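Side-chain contacts in benzoylformate Decarboxylase (Polynucleobacter necessarius, PDB 4K9Q), which probably catalyses the thiamine diphosphate- and magnesium-dependent decarboxylation of benzoylformate to benzaldehyde and carbon dioxide: residues Glu28-Lys33 and Asp161-Leu166; Leu369-Pro374 and Pro378-Val383; Tyr393-Ala396 and Trp402-Pro405. One frame throughout, in Å; residues are numbered along the deposited sequence.

Contact 1: residues Glu28-Lys33 and Asp161-Leu166; sequences EETFLK and DDWEKL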
ATOM      1  N   GLU A  28     -12.884 -12.908 -18.010  1.00 11.80           N
ATOM      2  CA  GLU A  28     -11.773 -13.533 -18.727  1.00 13.32           C
ATOM      3  C   GLU A  28     -12.200 -14.101 -20.089  1.00 12.63           C
ATOM      4  O   GLU A  28     -11.364 -14.521 -20.883  1.00 13.30           O
ATOM      5  CB  GLU A  28     -11.160 -14.658 -17.893  1.00 11.87           C
ATOM      6  CG  GLU A  28     -10.509 -14.196 -16.584  1.00 15.23           C
ATOM      7  CD  GLU A  28     -11.519 -13.657 -15.579  0.82 13.94           C
ATOM      8  OE1 GLU A  28     -12.508 -14.359 -15.307  0.94 14.93           O
ATOM      9  OE2 GLU A  28     -11.327 -12.535 -15.053  0.92 15.57           O
ATOM     10  N   GLU A  29     -13.498 -14.141 -20.357  1.00 12.06           N
ATOM     11  CA  GLU A  29     -13.960 -14.789 -21.584  1.00 12.48           C
ATOM     12  C   GLU A  29     -13.460 -14.109 -22.864  1.00 12.86           C
ATOM     13  O   GLU A  29     -13.182 -14.783 -23.854  1.00 13.66           O
ATOM     14  CB  GLU A  29     -15.482 -14.925 -21.578  1.00 12.97           C
ATOM     15  CG  GLU A  29     -15.948 -15.960 -20.568  1.00 13.80           C
ATOM     16  CD  GLU A  29     -17.432 -16.241 -20.628  1.00 23.10           C
ATOM     17  OE1 GLU A  29     -18.216 -15.345 -21.010  1.00 25.04           O
ATOM     18  OE2 GLU A  29     -17.809 -17.376 -20.302  1.00 21.57           O
ATOM     19  N   THR A  30     -13.329 -12.785 -22.843  1.00 12.74           N
ATOM     20  CA  THR A  30     -12.816 -12.075 -24.011  1.00 11.41           C
ATOM     21  C   THR A  30     -11.331 -12.375 -24.262  1.00 15.03           C
ATOM     22  O   THR A  30     -10.859 -12.322 -25.397  1.00 15.94           O
ATOM     23  CB  THR A  30     -13.050 -10.561 -23.889  1.00 13.02           C
ATOM     24  OG1 THR A  30     -12.621 -10.117 -22.597  1.00 14.73           O
ATOM     25  CG2 THR A  30     -14.535 -10.255 -24.036  1.00 18.25           C
ATOM     26  N   PHE A  31     -10.601 -12.685 -23.195  1.00 14.78           N
ATOM     27  CA  PHE A  31      -9.215 -13.134 -23.325  1.00 13.24           C
ATOM     28  C   PHE A  31      -9.147 -14.555 -23.890  1.00 15.08           C
ATOM     29  O   PHE A  31      -8.278 -14.875 -24.706  1.00 13.62           O
ATOM     30  CB  PHE A  31      -8.521 -13.080 -21.959  1.00 11.04           C
ATOM     31  CG  PHE A  31      -7.160 -13.714 -21.940  1.00 14.71           C
ATOM     32  CD1 PHE A  31      -6.120 -13.183 -22.686  1.00 15.15           C
ATOM     33  CD2 PHE A  31      -6.920 -14.846 -21.164  1.00 16.40           C
ATOM     34  CE1 PHE A  31      -4.862 -13.760 -22.664  1.00 13.80           C
ATOM     35  CE2 PHE A  31      -5.655 -15.435 -21.132  1.00 14.97           C
ATOM     36  CZ  PHE A  31      -4.628 -14.896 -21.886  1.00 16.77           C
ATOM     37  N   LEU A  32     -10.082 -15.402 -23.463  1.00 14.40           N
ATOM     38  CA  LEU A  32     -10.055 -16.820 -23.802  1.00 12.08           C
ATOM     39  C   LEU A  32     -10.833 -17.176 -25.068  1.00 15.11           C
ATOM     40  O   LEU A  32     -10.769 -18.304 -25.533  1.00 15.58           O
ATOM     41  CB  LEU A  32     -10.609 -17.638 -22.636  1.00 12.20           C
ATOM     42  CG  LEU A  32      -9.835 -17.529 -21.316  1.00 12.66           C
ATOM     43  CD1 LEU A  32     -10.594 -18.251 -20.229  1.00 13.19           C
ATOM     44  CD2 LEU A  32      -8.421 -18.091 -21.442  1.00 13.96           C
ATOM     45  N   LYS A  33     -11.567 -16.215 -25.619  1.00 15.12           N
ATOM     46  CA  LYS A  33     -12.302 -16.430 -26.859  1.00 16.88           C
ATOM     47  C   LYS A  33     -11.402 -17.008 -27.953  1.00 15.34           C
ATOM     48  O   LYS A  33     -10.291 -16.521 -28.168  1.00 16.81           O
ATOM     49  CB  LYS A  33     -12.910 -15.098 -27.315  1.00 17.67           C
ATOM     50  CG  LYS A  33     -13.494 -15.107 -28.718  1.00 21.34           C
ATOM     51  CD  LYS A  33     -14.120 -13.750 -29.023  1.00 24.55           C
ATOM     52  CE  LYS A  33     -14.599 -13.659 -30.455  1.00 30.37           C
ATOM     53  NZ  LYS A  33     -13.463 -13.701 -31.412  1.00 36.84           N
ATOM     54  N   ASP A 161     -12.784  -5.436 -21.800  1.00 12.99           N
ATOM     55  CA  ASP A 161     -13.074  -4.774 -23.069  1.00 12.65           C
ATOM     56  C   ASP A 161     -11.833  -4.452 -23.899  1.00 13.28           C
ATOM     57  O   ASP A 161     -11.958  -4.061 -25.061  1.00 13.40           O
ATOM     58  CB  ASP A 161     -13.925  -3.508 -22.852  1.00 12.20           C
ATOM     59  CG  ASP A 161     -13.278  -2.494 -21.898  1.00 14.67           C
ATOM     60  OD1 ASP A 161     -12.654  -2.887 -20.886  1.00 14.28           O
ATOM     61  OD2 ASP A 161     -13.426  -1.275 -22.158  1.00 17.37           O
ATOM     62  N   ASP A 162     -10.641  -4.615 -23.322  1.00 12.04           N
ATOM     63  CA  ASP A 162      -9.420  -4.249 -24.040  1.00 13.88           C
ATOM     64  C   ASP A 162      -9.138  -5.186 -25.219  1.00 12.44           C
ATOM     65  O   ASP A 162      -8.605  -4.756 -26.248  1.00 12.99           O
ATOM     66  CB  ASP A 162      -8.200  -4.276 -23.113  1.00 12.52           C
ATOM     67  CG  ASP A 162      -8.173  -3.124 -22.110  1.00 15.08           C
ATOM     68  OD1 ASP A 162      -9.055  -2.240 -22.139  1.00 16.24           O
ATOM     69  OD2 ASP A 162      -7.234  -3.113 -21.290  1.00 12.10           O
ATOM     70  N   TRP A 163      -9.486  -6.461 -25.057  1.00 12.28           N
ATOM     71  CA  TRP A 163      -9.006  -7.513 -25.943  1.00 11.50           C
ATOM     72  C   TRP A 163      -9.420  -7.372 -27.399  1.00 14.61           C
ATOM     73  O   TRP A 163      -8.655  -7.735 -28.291  1.00 14.90           O
ATOM     74  CB  TRP A 163      -9.408  -8.894 -25.404  1.00 11.76           C
ATOM     75  CG  TRP A 163      -8.775  -9.161 -24.084  1.00 13.47           C
ATOM     76  CD1 TRP A 163      -9.389  -9.186 -22.860  1.00 16.04           C
ATOM     77  CD2 TRP A 163      -7.386  -9.402 -23.842  1.00 14.80           C
ATOM     78  NE1 TRP A 163      -8.461  -9.442 -21.875  1.00 14.75           N
ATOM     79  CE2 TRP A 163      -7.226  -9.578 -22.452  1.00 13.66           C
ATOM     80  CE3 TRP A 163      -6.258  -9.486 -24.668  1.00 14.62           C
ATOM     81  CZ2 TRP A 163      -5.985  -9.835 -21.873  1.00 17.15           C
ATOM     82  CZ3 TRP A 163      -5.033  -9.752 -24.090  1.00 15.16           C
ATOM     83  CH2 TRP A 163      -4.905  -9.920 -22.706  1.00 14.32           C
ATOM     84  N   GLU A 164     -10.622  -6.854 -27.630  1.00 14.11           N
ATOM     85  CA  GLU A 164     -11.168  -6.728 -28.982  1.00 16.10           C
ATOM     86  C   GLU A 164     -10.787  -5.417 -29.662  1.00 16.75           C
ATOM     87  O   GLU A 164     -11.157  -5.185 -30.817  1.00 17.72           O
ATOM     88  CB  GLU A 164     -12.693  -6.823 -28.943  1.00 18.62           C
ATOM     89  CG  GLU A 164     -13.347  -5.665 -28.195  0.71 20.78           C
ATOM     90  CD  GLU A 164     -14.865  -5.735 -28.199  0.30 25.82           C
ATOM     91  OE1 GLU A 164     -15.493  -4.868 -27.557  0.58 36.51           O
ATOM     92  OE2 GLU A 164     -15.432  -6.646 -28.839  0.62 31.78           O
ATOM     93  N   LYS A 165     -10.084  -4.541 -28.952  1.00 13.31           N
ATOM     94  CA  LYS A 165      -9.717  -3.244 -29.534  1.00 14.23           C
ATOM     95  C   LYS A 165      -8.672  -3.411 -30.639  1.00 14.05           C
ATOM     96  O   LYS A 165      -7.696  -4.149 -30.484  1.00 15.32           O
ATOM     97  CB  LYS A 165      -9.186  -2.285 -28.459  1.00 14.37           C
ATOM     98  CG  LYS A 165     -10.169  -1.959 -27.322  1.00 16.34           C
ATOM     99  CD  LYS A 165     -11.388  -1.197 -27.833  1.00 18.56           C
ATOM    100  CE  LYS A 165     -12.228  -0.649 -26.687  1.00 20.80           C
ATOM    101  NZ  LYS A 165     -13.092  -1.702 -26.121  1.00 28.55           N
ATOM    102  N   LEU A 166      -8.886  -2.736 -31.765  1.00 14.80           N
ATOM    103  CA  LEU A 166      -7.871  -2.657 -32.811  1.00 15.61           C
ATOM    104  C   LEU A 166      -6.845  -1.608 -32.436  1.00 19.20           C
ATOM    105  O   LEU A 166      -7.200  -0.469 -32.127  1.00 22.10           O
ATOM    106  CB  LEU A 166      -8.505  -2.270 -34.141  1.00 19.03           C
ATOM    107  CG  LEU A 166      -9.250  -3.373 -34.885  1.00 22.90           C
ATOM    108  CD1 LEU A 166      -9.849  -2.797 -36.160  1.00 26.65           C
ATOM    109  CD2 LEU A 166      -8.307  -4.522 -35.199  1.00 22.55           C
TER
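F31 and W163 carry this contact, which brings the short helix 29-32 against the turn that follows strand 154-159. The two side chains cross at a slant. F31 lays its CB over the five-membered ring of W163, 3.9 Å from the centroid and 22° off the ring normal, a CH-pi contact. Its ring then reaches across the neighbouring six-membered ring with planes inclined at 46°, so the aromatic pair is neither a parallel stack nor a T-shape. F31 CD1 does the touching, 3.4 Å from W163 CZ2, over the same indole and toward its rim. CG of F31, anti to the backbone N (chi1 171°), swings the ring, and with it CD1, over the six-membered ring beside the spot where CB already lies. T30, one residue earlier, meets the edge instead: its OG1 lies near the indole plane, 3.4 Å from W163 CD1. That hydroxyl is hydrogen-bonded to the carbonyl of L160, just before the second segment, so its approach to the indole edge is packing and not a hydrogen bond. W163 also packs on V135 and F139 of helix 135-147 and on helix 4-15, while T30 packs on T471 of the second subunit. No hydrogen bond or salt bridge links the two segments directly. Their cohesion is therefore apolar and aromatic, and it should depend on the fit of one methylene and one ring to the indole face more than on any charge.

Contact 2: residues Leu369-Pro374 and Pro378-Val383; sequences LVEECP and PLMQDV. With TPP (thiamine diphosphate), chain D.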
ATOM      1  N   LEU A 369       9.873 -36.686  -6.666  1.00 11.02           N
ATOM      2  CA  LEU A 369       9.345 -36.866  -5.316  1.00 11.67           C
ATOM      3  C   LEU A 369       8.905 -35.514  -4.770  1.00 12.17           C
ATOM      4  O   LEU A 369       9.685 -34.564  -4.766  1.00 11.11           O
ATOM      5  CB  LEU A 369      10.411 -37.466  -4.392  1.00 10.72           C
ATOM      6  CG  LEU A 369       9.898 -37.747  -2.976  1.00 12.54           C
ATOM      7  CD1 LEU A 369       8.894 -38.868  -3.003  1.00 13.04           C
ATOM      8  CD2 LEU A 369      11.055 -38.101  -2.040  1.00 15.41           C
ATOM      9  N   VAL A 370       7.656 -35.437  -4.321  1.00 10.22           N
ATOM     10  CA  VAL A 370       7.095 -34.216  -3.740  1.00 10.53           C
ATOM     11  C   VAL A 370       6.620 -34.543  -2.327  1.00 10.93           C
ATOM     12  O   VAL A 370       6.170 -35.655  -2.073  1.00 12.20           O
ATOM     13  CB  VAL A 370       5.908 -33.736  -4.589  1.00 10.55           C
ATOM     14  CG1 VAL A 370       5.263 -32.489  -3.980  1.00 11.22           C
ATOM     15  CG2 VAL A 370       6.375 -33.447  -6.022  1.00 11.40           C
ATOM     16  N   GLU A 371       6.744 -33.605  -1.395  1.00 10.90           N
ATOM     17  CA  GLU A 371       6.353 -33.897  -0.018  1.00 12.16           C
ATOM     18  C   GLU A 371       5.616 -32.740   0.657  1.00 11.92           C
ATOM     19  O   GLU A 371       6.023 -31.580   0.566  1.00 13.13           O
ATOM     20  CB  GLU A 371       7.568 -34.338   0.814  1.00 12.74           C
ATOM     21  CG  GLU A 371       7.353 -34.385   2.331  1.00 12.61           C
ATOM     22  CD  GLU A 371       7.507 -33.022   2.996  1.00 15.86           C
ATOM     23  OE1 GLU A 371       6.629 -32.664   3.810  1.00 15.94           O
ATOM     24  OE2 GLU A 371       8.500 -32.292   2.715  1.00 17.95           O
ATOM     25  N   GLU A 372       4.517 -33.076   1.320  1.00 10.45           N
ATOM     26  CA  GLU A 372       3.797 -32.153   2.192  1.00 10.25           C
ATOM     27  C   GLU A 372       3.127 -33.002   3.261  1.00 11.98           C
ATOM     28  O   GLU A 372       1.910 -33.169   3.275  1.00 11.37           O
ATOM     29  CB  GLU A 372       2.768 -31.332   1.411  1.00 12.14           C
ATOM     30  CG  GLU A 372       2.169 -30.163   2.201  1.00 11.65           C
ATOM     31  CD  GLU A 372       1.275 -29.282   1.352  1.00 13.51           C
ATOM     32  OE1 GLU A 372       1.785 -28.566   0.457  1.00 12.25           O
ATOM     33  OE2 GLU A 372       0.051 -29.311   1.569  1.00 14.32           O
ATOM     34  N   CYS A 373       3.957 -33.561   4.133  1.00 11.09           N
ATOM     35  CA  CYS A 373       3.510 -34.401   5.238  1.00 10.14           C
ATOM     36  C   CYS A 373       4.447 -34.046   6.377  1.00 11.24           C
ATOM     37  O   CYS A 373       5.455 -34.719   6.609  1.00 13.39           O
ATOM     38  CB  CYS A 373       3.639 -35.878   4.868  1.00 11.26           C
ATOM     39  SG  CYS A 373       2.829 -36.966   6.053  1.00 14.60           S
ATOM     40  N   PRO A 374       4.141 -32.947   7.074  1.00 11.27           N
ATOM     41  CA  PRO A 374       5.133 -32.329   7.956  1.00 13.90           C
ATOM     42  C   PRO A 374       5.744 -33.254   9.015  1.00 12.36           C
ATOM     43  O   PRO A 374       6.965 -33.216   9.202  1.00 15.58           O
ATOM     44  CB  PRO A 374       4.347 -31.183   8.605  1.00 15.06           C
ATOM     45  CG  PRO A 374       3.381 -30.765   7.520  1.00 14.22           C
ATOM     46  CD  PRO A 374       2.956 -32.089   6.881  1.00 12.63           C
ATOM     47  N   PRO A 378      11.739 -35.806   8.792  1.00 13.96           N
ATOM     48  CA  PRO A 378      13.035 -36.419   9.119  1.00 13.15           C
ATOM     49  C   PRO A 378      13.119 -37.878   8.659  1.00 14.29           C
ATOM     50  O   PRO A 378      14.184 -38.338   8.232  1.00 13.83           O
ATOM     51  CB  PRO A 378      13.099 -36.327  10.656  1.00 16.65           C
ATOM     52  CG  PRO A 378      12.143 -35.217  11.007  1.00 19.47           C
ATOM     53  CD  PRO A 378      11.032 -35.338   9.998  1.00 14.21           C
ATOM     54  N   LEU A 379      12.007 -38.603   8.729  1.00 11.51           N
ATOM     55  CA  LEU A 379      11.995 -39.986   8.280  1.00 11.43           C
ATOM     56  C   LEU A 379      12.221 -40.052   6.771  1.00 14.41           C
ATOM     57  O   LEU A 379      12.965 -40.895   6.276  1.00 12.35           O
ATOM     58  CB  LEU A 379      10.675 -40.667   8.662  1.00 11.09           C
ATOM     59  CG  LEU A 379      10.245 -40.447  10.112  1.00 14.85           C
ATOM     60  CD1 LEU A 379       8.949 -41.189  10.411  1.00 14.88           C
ATOM     61  CD2 LEU A 379      11.345 -40.876  11.068  1.00 15.02           C
ATOM     62  N   MET A 380      11.575 -39.151   6.035  1.00 11.08           N
ATOM     63  CA  MET A 380      11.750 -39.087   4.596  1.00 11.88           C
ATOM     64  C   MET A 380      13.204 -38.796   4.242  1.00 12.13           C
ATOM     65  O   MET A 380      13.762 -39.388   3.322  1.00 14.46           O
ATOM     66  CB  MET A 380      10.842 -38.008   3.999  1.00 11.69           C
ATOM     67  CG  MET A 380      11.007 -37.853   2.504  1.00 14.62           C
ATOM     68  SD  MET A 380      10.259 -36.334   1.864  1.00 17.95           S
ATOM     69  CE  MET A 380      11.311 -35.099   2.625  1.00 15.18           C
ATOM     70  N   GLN A 381      13.819 -37.878   4.979  1.00 11.37           N
ATOM     71  CA  GLN A 381      15.212 -37.528   4.756  1.00 10.89           C
ATOM     72  C   GLN A 381      16.146 -38.717   5.011  1.00 13.72           C
ATOM     73  O   GLN A 381      17.189 -38.833   4.379  1.00 16.52           O
ATOM     74  CB  GLN A 381      15.584 -36.319   5.608  1.00 12.97           C
ATOM     75  CG  GLN A 381      14.885 -35.060   5.113  1.00 14.36           C
ATOM     76  CD  GLN A 381      15.004 -33.889   6.063  1.00 13.33           C
ATOM     77  OE1 GLN A 381      15.304 -34.053   7.242  1.00 14.94           O
ATOM     78  NE2 GLN A 381      14.753 -32.690   5.547  1.00 14.05           N
ATOM     79  N   ASP A 382      15.759 -39.615   5.911  1.00 12.40           N
ATOM     80  CA  ASP A 382      16.583 -40.797   6.169  1.00 13.41           C
ATOM     81  C   ASP A 382      16.465 -41.809   5.036  1.00 14.94           C
ATOM     82  O   ASP A 382      17.436 -42.482   4.681  1.00 15.13           O
ATOM     83  CB  ASP A 382      16.180 -41.479   7.476  1.00 13.16           C
ATOM     84  CG  ASP A 382      17.173 -42.555   7.897  1.00 16.19           C
ATOM     85  OD1 ASP A 382      18.385 -42.257   7.917  1.00 17.02           O
ATOM     86  OD2 ASP A 382      16.746 -43.692   8.197  1.00 16.70           O
ATOM     87  N   VAL A 383      15.266 -41.915   4.474  1.00 11.47           N
ATOM     88  CA  VAL A 383      14.947 -43.000   3.560  1.00 10.94           C
ATOM     89  C   VAL A 383      15.200 -42.617   2.114  1.00 14.67           C
ATOM     90  O   VAL A 383      15.887 -43.326   1.384  1.00 17.10           O
ATOM     91  CB  VAL A 383      13.474 -43.448   3.723  1.00 11.78           C
ATOM     92  CG1 VAL A 383      13.087 -44.458   2.648  1.00 10.99           C
ATOM     93  CG2 VAL A 383      13.233 -44.028   5.128  1.00 13.09           C
TER
HETATM   94  N1' TPP D 602      -2.807 -23.463   7.095  1.00 11.16           N
HETATM   95  C2' TPP D 602      -1.935 -23.285   6.032  1.00 13.06           C
HETATM   96  CM2 TPP D 602      -2.437 -22.765   4.718  1.00 13.69           C
HETATM   97  N3' TPP D 602      -0.588 -23.565   6.166  1.00 11.81           N
HETATM   98  C4' TPP D 602      -0.104 -24.033   7.361  1.00 14.76           C
HETATM   99  N4' TPP D 602       1.197 -24.287   7.489  1.00 14.21           N
HETATM  100  C5' TPP D 602      -0.979 -24.251   8.426  1.00 13.17           C
HETATM  101  C6' TPP D 602      -2.334 -23.950   8.304  1.00 13.00           C
HETATM  102  C7' TPP D 602      -0.447 -24.763   9.740  1.00 13.93           C
HETATM  103  N3  TPP D 602      -0.018 -26.155   9.781  1.00 15.00           N
HETATM  104  C2  TPP D 602       1.301 -26.575   9.723  1.00 20.14           C
HETATM  105  S1  TPP D 602       1.490 -28.171   9.824  0.75 14.64           S
HETATM  106  C5  TPP D 602      -0.106 -28.390   9.957  1.00 11.77           C
HETATM  107  C4  TPP D 602      -0.853 -27.216   9.934  1.00 19.58           C
HETATM  108  CM4 TPP D 602      -2.355 -27.124  10.036  1.00 12.14           C
HETATM  109  C6  TPP D 602      -0.572 -29.809  10.124  1.00 17.16           C
HETATM  110  C7  TPP D 602      -0.256 -30.738   8.964  1.00 13.81           C
HETATM  111  O7  TPP D 602      -0.998 -31.908   9.224  1.00 16.37           O
HETATM  112  PA  TPP D 602      -0.890 -33.203   8.276  1.00 14.79           P
HETATM  113  O1A TPP D 602      -0.870 -32.755   6.843  1.00 14.04           O
HETATM  114  O2A TPP D 602      -2.029 -34.135   8.541  1.00 14.48           O
HETATM  115  O3A TPP D 602       0.578 -33.785   8.576  1.00 13.58           O
HETATM  116  PB  TPP D 602       1.105 -34.538   9.896  1.00 14.54           P
HETATM  117  O1B TPP D 602       1.775 -33.497  10.734  1.00 17.35           O
HETATM  118  O2B TPP D 602       2.098 -35.571   9.414  1.00 18.59           O
HETATM  119  O3B TPP D 602      -0.026 -35.148  10.660  1.00 12.17           O
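E371 and M380 mark the closest backbone approach, their CA atoms 8.8 Å apart, between strand 368-372, of a parallel sheet, and helix 377-383. No backbone hydrogen bond crosses, and the gap is bridged by side chains. L369 and E371, two residues apart on the strand, both point their CB toward the helix, and M380 answers from the helix.

The thioether of M380 provides the meeting point. CG of M380 is anti to its backbone N, which carries the chain out from the helix to the strand. There SD rests against the aliphatic part of E371, 3.5 Å from its CB and equally near its CG. The methyl CE stands farther off, 4.0 Å from E371 OE2. Farther back on the strand, CD2 of L369 is a looser neighbour, 4.4 Å from M380 SD. F392, on the next strand, touches L369, E371 and M380 alike.

E371 thus has an apolar root and a polar tip with separate tasks. A bend at chi2 (-82°) turns the carboxylate onward along the chain, where OE1 accepts the N-H of C373 at 2.8 Å from its N. The bond is fairly straight, with an N-H...O angle of 166°, and approaches OE1 on the anti side, 16° out of the carboxylate plane. It ties down the backbone where the strand ends and the chain turns past the cofactor: P374 CD lies 3.4 Å from O3A of thiamine diphosphate, and C373 SG 3.7 Å from O2B. S375 OG adds a hydrogen bond to the cofactor.

Strand, diphosphate-facing turn and helix open the beta-alpha-beta unit completed by strand 392-393, a form characteristic of the C-terminal, diphosphate-binding domain of thiamine diphosphate enzymes.

Contact 3: residues Tyr393-Ala396 and Trp402-Pro405; sequences YTFA and WDLP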
ATOM      1  N   TYR A 393      10.974 -31.942  -4.731  1.00 11.30           N
ATOM      2  CA  TYR A 393      10.368 -30.617  -4.648  1.00 11.47           C
ATOM      3  C   TYR A 393       9.407 -30.518  -3.473  1.00 11.14           C
ATOM      4  O   TYR A 393       8.589 -31.425  -3.245  1.00 11.31           O
ATOM      5  CB  TYR A 393       9.555 -30.324  -5.909  1.00  8.71           C
ATOM      6  CG  TYR A 393      10.314 -30.305  -7.210  1.00 10.19           C
ATOM      7  CD1 TYR A 393      10.672 -31.492  -7.847  1.00  9.68           C
ATOM      8  CD2 TYR A 393      10.649 -29.101  -7.819  1.00 10.87           C
ATOM      9  CE1 TYR A 393      11.356 -31.470  -9.060  1.00 11.75           C
ATOM     10  CE2 TYR A 393      11.328 -29.069  -9.024  1.00 11.15           C
ATOM     11  CZ  TYR A 393      11.679 -30.256  -9.635  1.00 11.73           C
ATOM     12  OH  TYR A 393      12.356 -30.241 -10.836  1.00 13.64           O
ATOM     13  N   THR A 394       9.474 -29.403  -2.755  1.00 10.80           N
ATOM     14  CA  THR A 394       8.438 -29.053  -1.785  1.00 11.60           C
ATOM     15  C   THR A 394       8.339 -27.520  -1.779  1.00 12.03           C
ATOM     16  O   THR A 394       9.034 -26.837  -2.552  1.00 10.71           O
ATOM     17  CB  THR A 394       8.724 -29.644  -0.378  1.00 12.75           C
ATOM     18  OG1 THR A 394       7.586 -29.463   0.483  1.00 12.16           O
ATOM     19  CG2 THR A 394       9.952 -29.000   0.255  1.00 12.77           C
ATOM     20  N   PHE A 395       7.470 -26.977  -0.937  1.00 10.40           N
ATOM     21  CA  PHE A 395       7.326 -25.517  -0.847  1.00 11.88           C
ATOM     22  C   PHE A 395       8.468 -24.821  -0.091  1.00  9.73           C
ATOM     23  O   PHE A 395       9.126 -25.422   0.766  1.00 12.77           O
ATOM     24  CB  PHE A 395       5.938 -25.132  -0.290  1.00 11.21           C
ATOM     25  CG  PHE A 395       5.552 -25.830   1.008  1.00 10.95           C
ATOM     26  CD1 PHE A 395       4.219 -25.872   1.402  1.00 11.73           C
ATOM     27  CD2 PHE A 395       6.504 -26.394   1.839  1.00 11.80           C
ATOM     28  CE1 PHE A 395       3.835 -26.495   2.585  1.00 15.16           C
ATOM     29  CE2 PHE A 395       6.138 -27.030   3.030  1.00 15.15           C
ATOM     30  CZ  PHE A 395       4.797 -27.075   3.406  1.00 13.30           C
ATOM     31  N   ALA A 396       8.729 -23.566  -0.440  1.00  9.91           N
ATOM     32  CA  ALA A 396       9.704 -22.765   0.298  1.00 12.34           C
ATOM     33  C   ALA A 396       9.068 -22.049   1.486  1.00 13.95           C
ATOM     34  O   ALA A 396       9.778 -21.502   2.337  1.00 13.80           O
ATOM     35  CB  ALA A 396      10.373 -21.739  -0.630  1.00 14.06           C
ATOM     36  N   TRP A 402      -0.074 -26.320  -1.251  1.00 10.02           N
ATOM     37  CA  TRP A 402       0.730 -26.063  -2.440  1.00 11.57           C
ATOM     38  C   TRP A 402       1.121 -27.353  -3.160  1.00 11.13           C
ATOM     39  O   TRP A 402       1.046 -27.431  -4.386  1.00 10.58           O
ATOM     40  CB  TRP A 402       1.987 -25.262  -2.089  1.00 11.00           C
ATOM     41  CG  TRP A 402       2.788 -24.887  -3.300  1.00  9.02           C
ATOM     42  CD1 TRP A 402       2.561 -23.830  -4.141  1.00  9.81           C
ATOM     43  CD2 TRP A 402       3.933 -25.572  -3.815  1.00 11.05           C
ATOM     44  NE1 TRP A 402       3.502 -23.815  -5.141  1.00 11.00           N
ATOM     45  CE2 TRP A 402       4.356 -24.874  -4.965  1.00 11.68           C
ATOM     46  CE3 TRP A 402       4.642 -26.714  -3.419  1.00 10.70           C
ATOM     47  CZ2 TRP A 402       5.458 -25.279  -5.728  1.00 11.11           C
ATOM     48  CZ3 TRP A 402       5.747 -27.110  -4.176  1.00 12.37           C
ATOM     49  CH2 TRP A 402       6.138 -26.392  -5.316  1.00 10.39           C
ATOM     50  N   ASP A 403       1.536 -28.359  -2.400  1.00 10.02           N
ATOM     51  CA  ASP A 403       2.215 -29.513  -2.998  1.00 10.56           C
ATOM     52  C   ASP A 403       1.315 -30.433  -3.811  1.00  9.99           C
ATOM     53  O   ASP A 403       1.730 -30.963  -4.847  1.00  9.32           O
ATOM     54  CB  ASP A 403       3.002 -30.297  -1.944  1.00 10.67           C
ATOM     55  CG  ASP A 403       4.261 -29.556  -1.502  1.00 11.40           C
ATOM     56  OD1 ASP A 403       5.313 -29.769  -2.141  1.00 14.98           O
ATOM     57  OD2 ASP A 403       4.189 -28.744  -0.547  1.00 13.85           O
ATOM     58  N   LEU A 404       0.082 -30.629  -3.354  1.00  9.84           N
ATOM     59  CA  LEU A 404      -0.835 -31.488  -4.083  1.00 11.17           C
ATOM     60  C   LEU A 404      -1.044 -30.996  -5.525  1.00  9.90           C
ATOM     61  O   LEU A 404      -0.796 -31.740  -6.470  1.00 10.72           O
ATOM     62  CB  LEU A 404      -2.153 -31.673  -3.323  1.00  8.75           C
ATOM     63  CG  LEU A 404      -3.125 -32.692  -3.927  1.00  8.01           C
ATOM     64  CD1 LEU A 404      -4.120 -33.130  -2.871  1.00 11.59           C
ATOM     65  CD2 LEU A 404      -3.840 -32.118  -5.148  1.00 10.75           C
ATOM     66  N   PRO A 405      -1.476 -29.738  -5.701  1.00  9.40           N
ATOM     67  CA  PRO A 405      -1.549 -29.235  -7.078  1.00  7.70           C
ATOM     68  C   PRO A 405      -0.176 -29.033  -7.746  1.00  8.84           C
ATOM     69  O   PRO A 405      -0.056 -29.233  -8.962  1.00 10.93           O
ATOM     70  CB  PRO A 405      -2.333 -27.919  -6.945  1.00  8.55           C
ATOM     71  CG  PRO A 405      -2.216 -27.535  -5.491  1.00  9.64           C
ATOM     72  CD  PRO A 405      -2.101 -28.822  -4.725  1.00 10.28           C
TER
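The connection from strand 392-393 to helix 403-417, in the C-terminal TPP-binding domain, is closed where T394 and F395 meet W402 and D403. It flanks the cofactor site, since G398 and L400 of the intervening loop bind thiamine diphosphate. The side chains of F395 and W402 run antiparallel past one another, CB of F395 lying 3.7 Å from W402 CE3. W402 CG is anti to its backbone N (chi1 -176°), and this sends the six-membered ring toward the T394-F395 peptide, with CZ3 3.6 Å from T394 C. At its other end the indole is hydrogen-bonded through NE1 to D55. Were W402 exchanged for an alanine, D55 would probably be left without this donor and a gap would open beside the T394-F395 peptide. E372 accepts the backbone N-H of D403, and weakly that of W402, where the loop leads into helix 403-417. T394 OG1 passes 3.5 Å from D403 OD1, but its hydrogen bond goes to the carbonyl of E371. The D403 carboxylate stands at 72° to the ring of F395, and D403 OD2 sits over one face, offset toward the rim, 3.5 Å from CD1 of F395.

In the fold
The three contacts follow one another along the chain, contact 1 in the N-terminal part and contacts 2 and 3 in the C-terminal TPP-binding domain. Contact 1 lies on the far side of the chain's centre from contact 2, with centres about 45 Å apart; from contact 1 to contact 3 it is about 33 Å between centres. Contacts 2 and 3 are neighbours, about 12 Å between centres, and touch through strand 368-372. This strand and its sheet neighbour 392-393 both lead into loops near the thiamine diphosphate. Contact 1 lies beside a separate parallel sheet, in segments that follow its strands 19-22 and 154-159, and its helix packs on another subunit, as befits enzymes whose cofactor sites form between subunits.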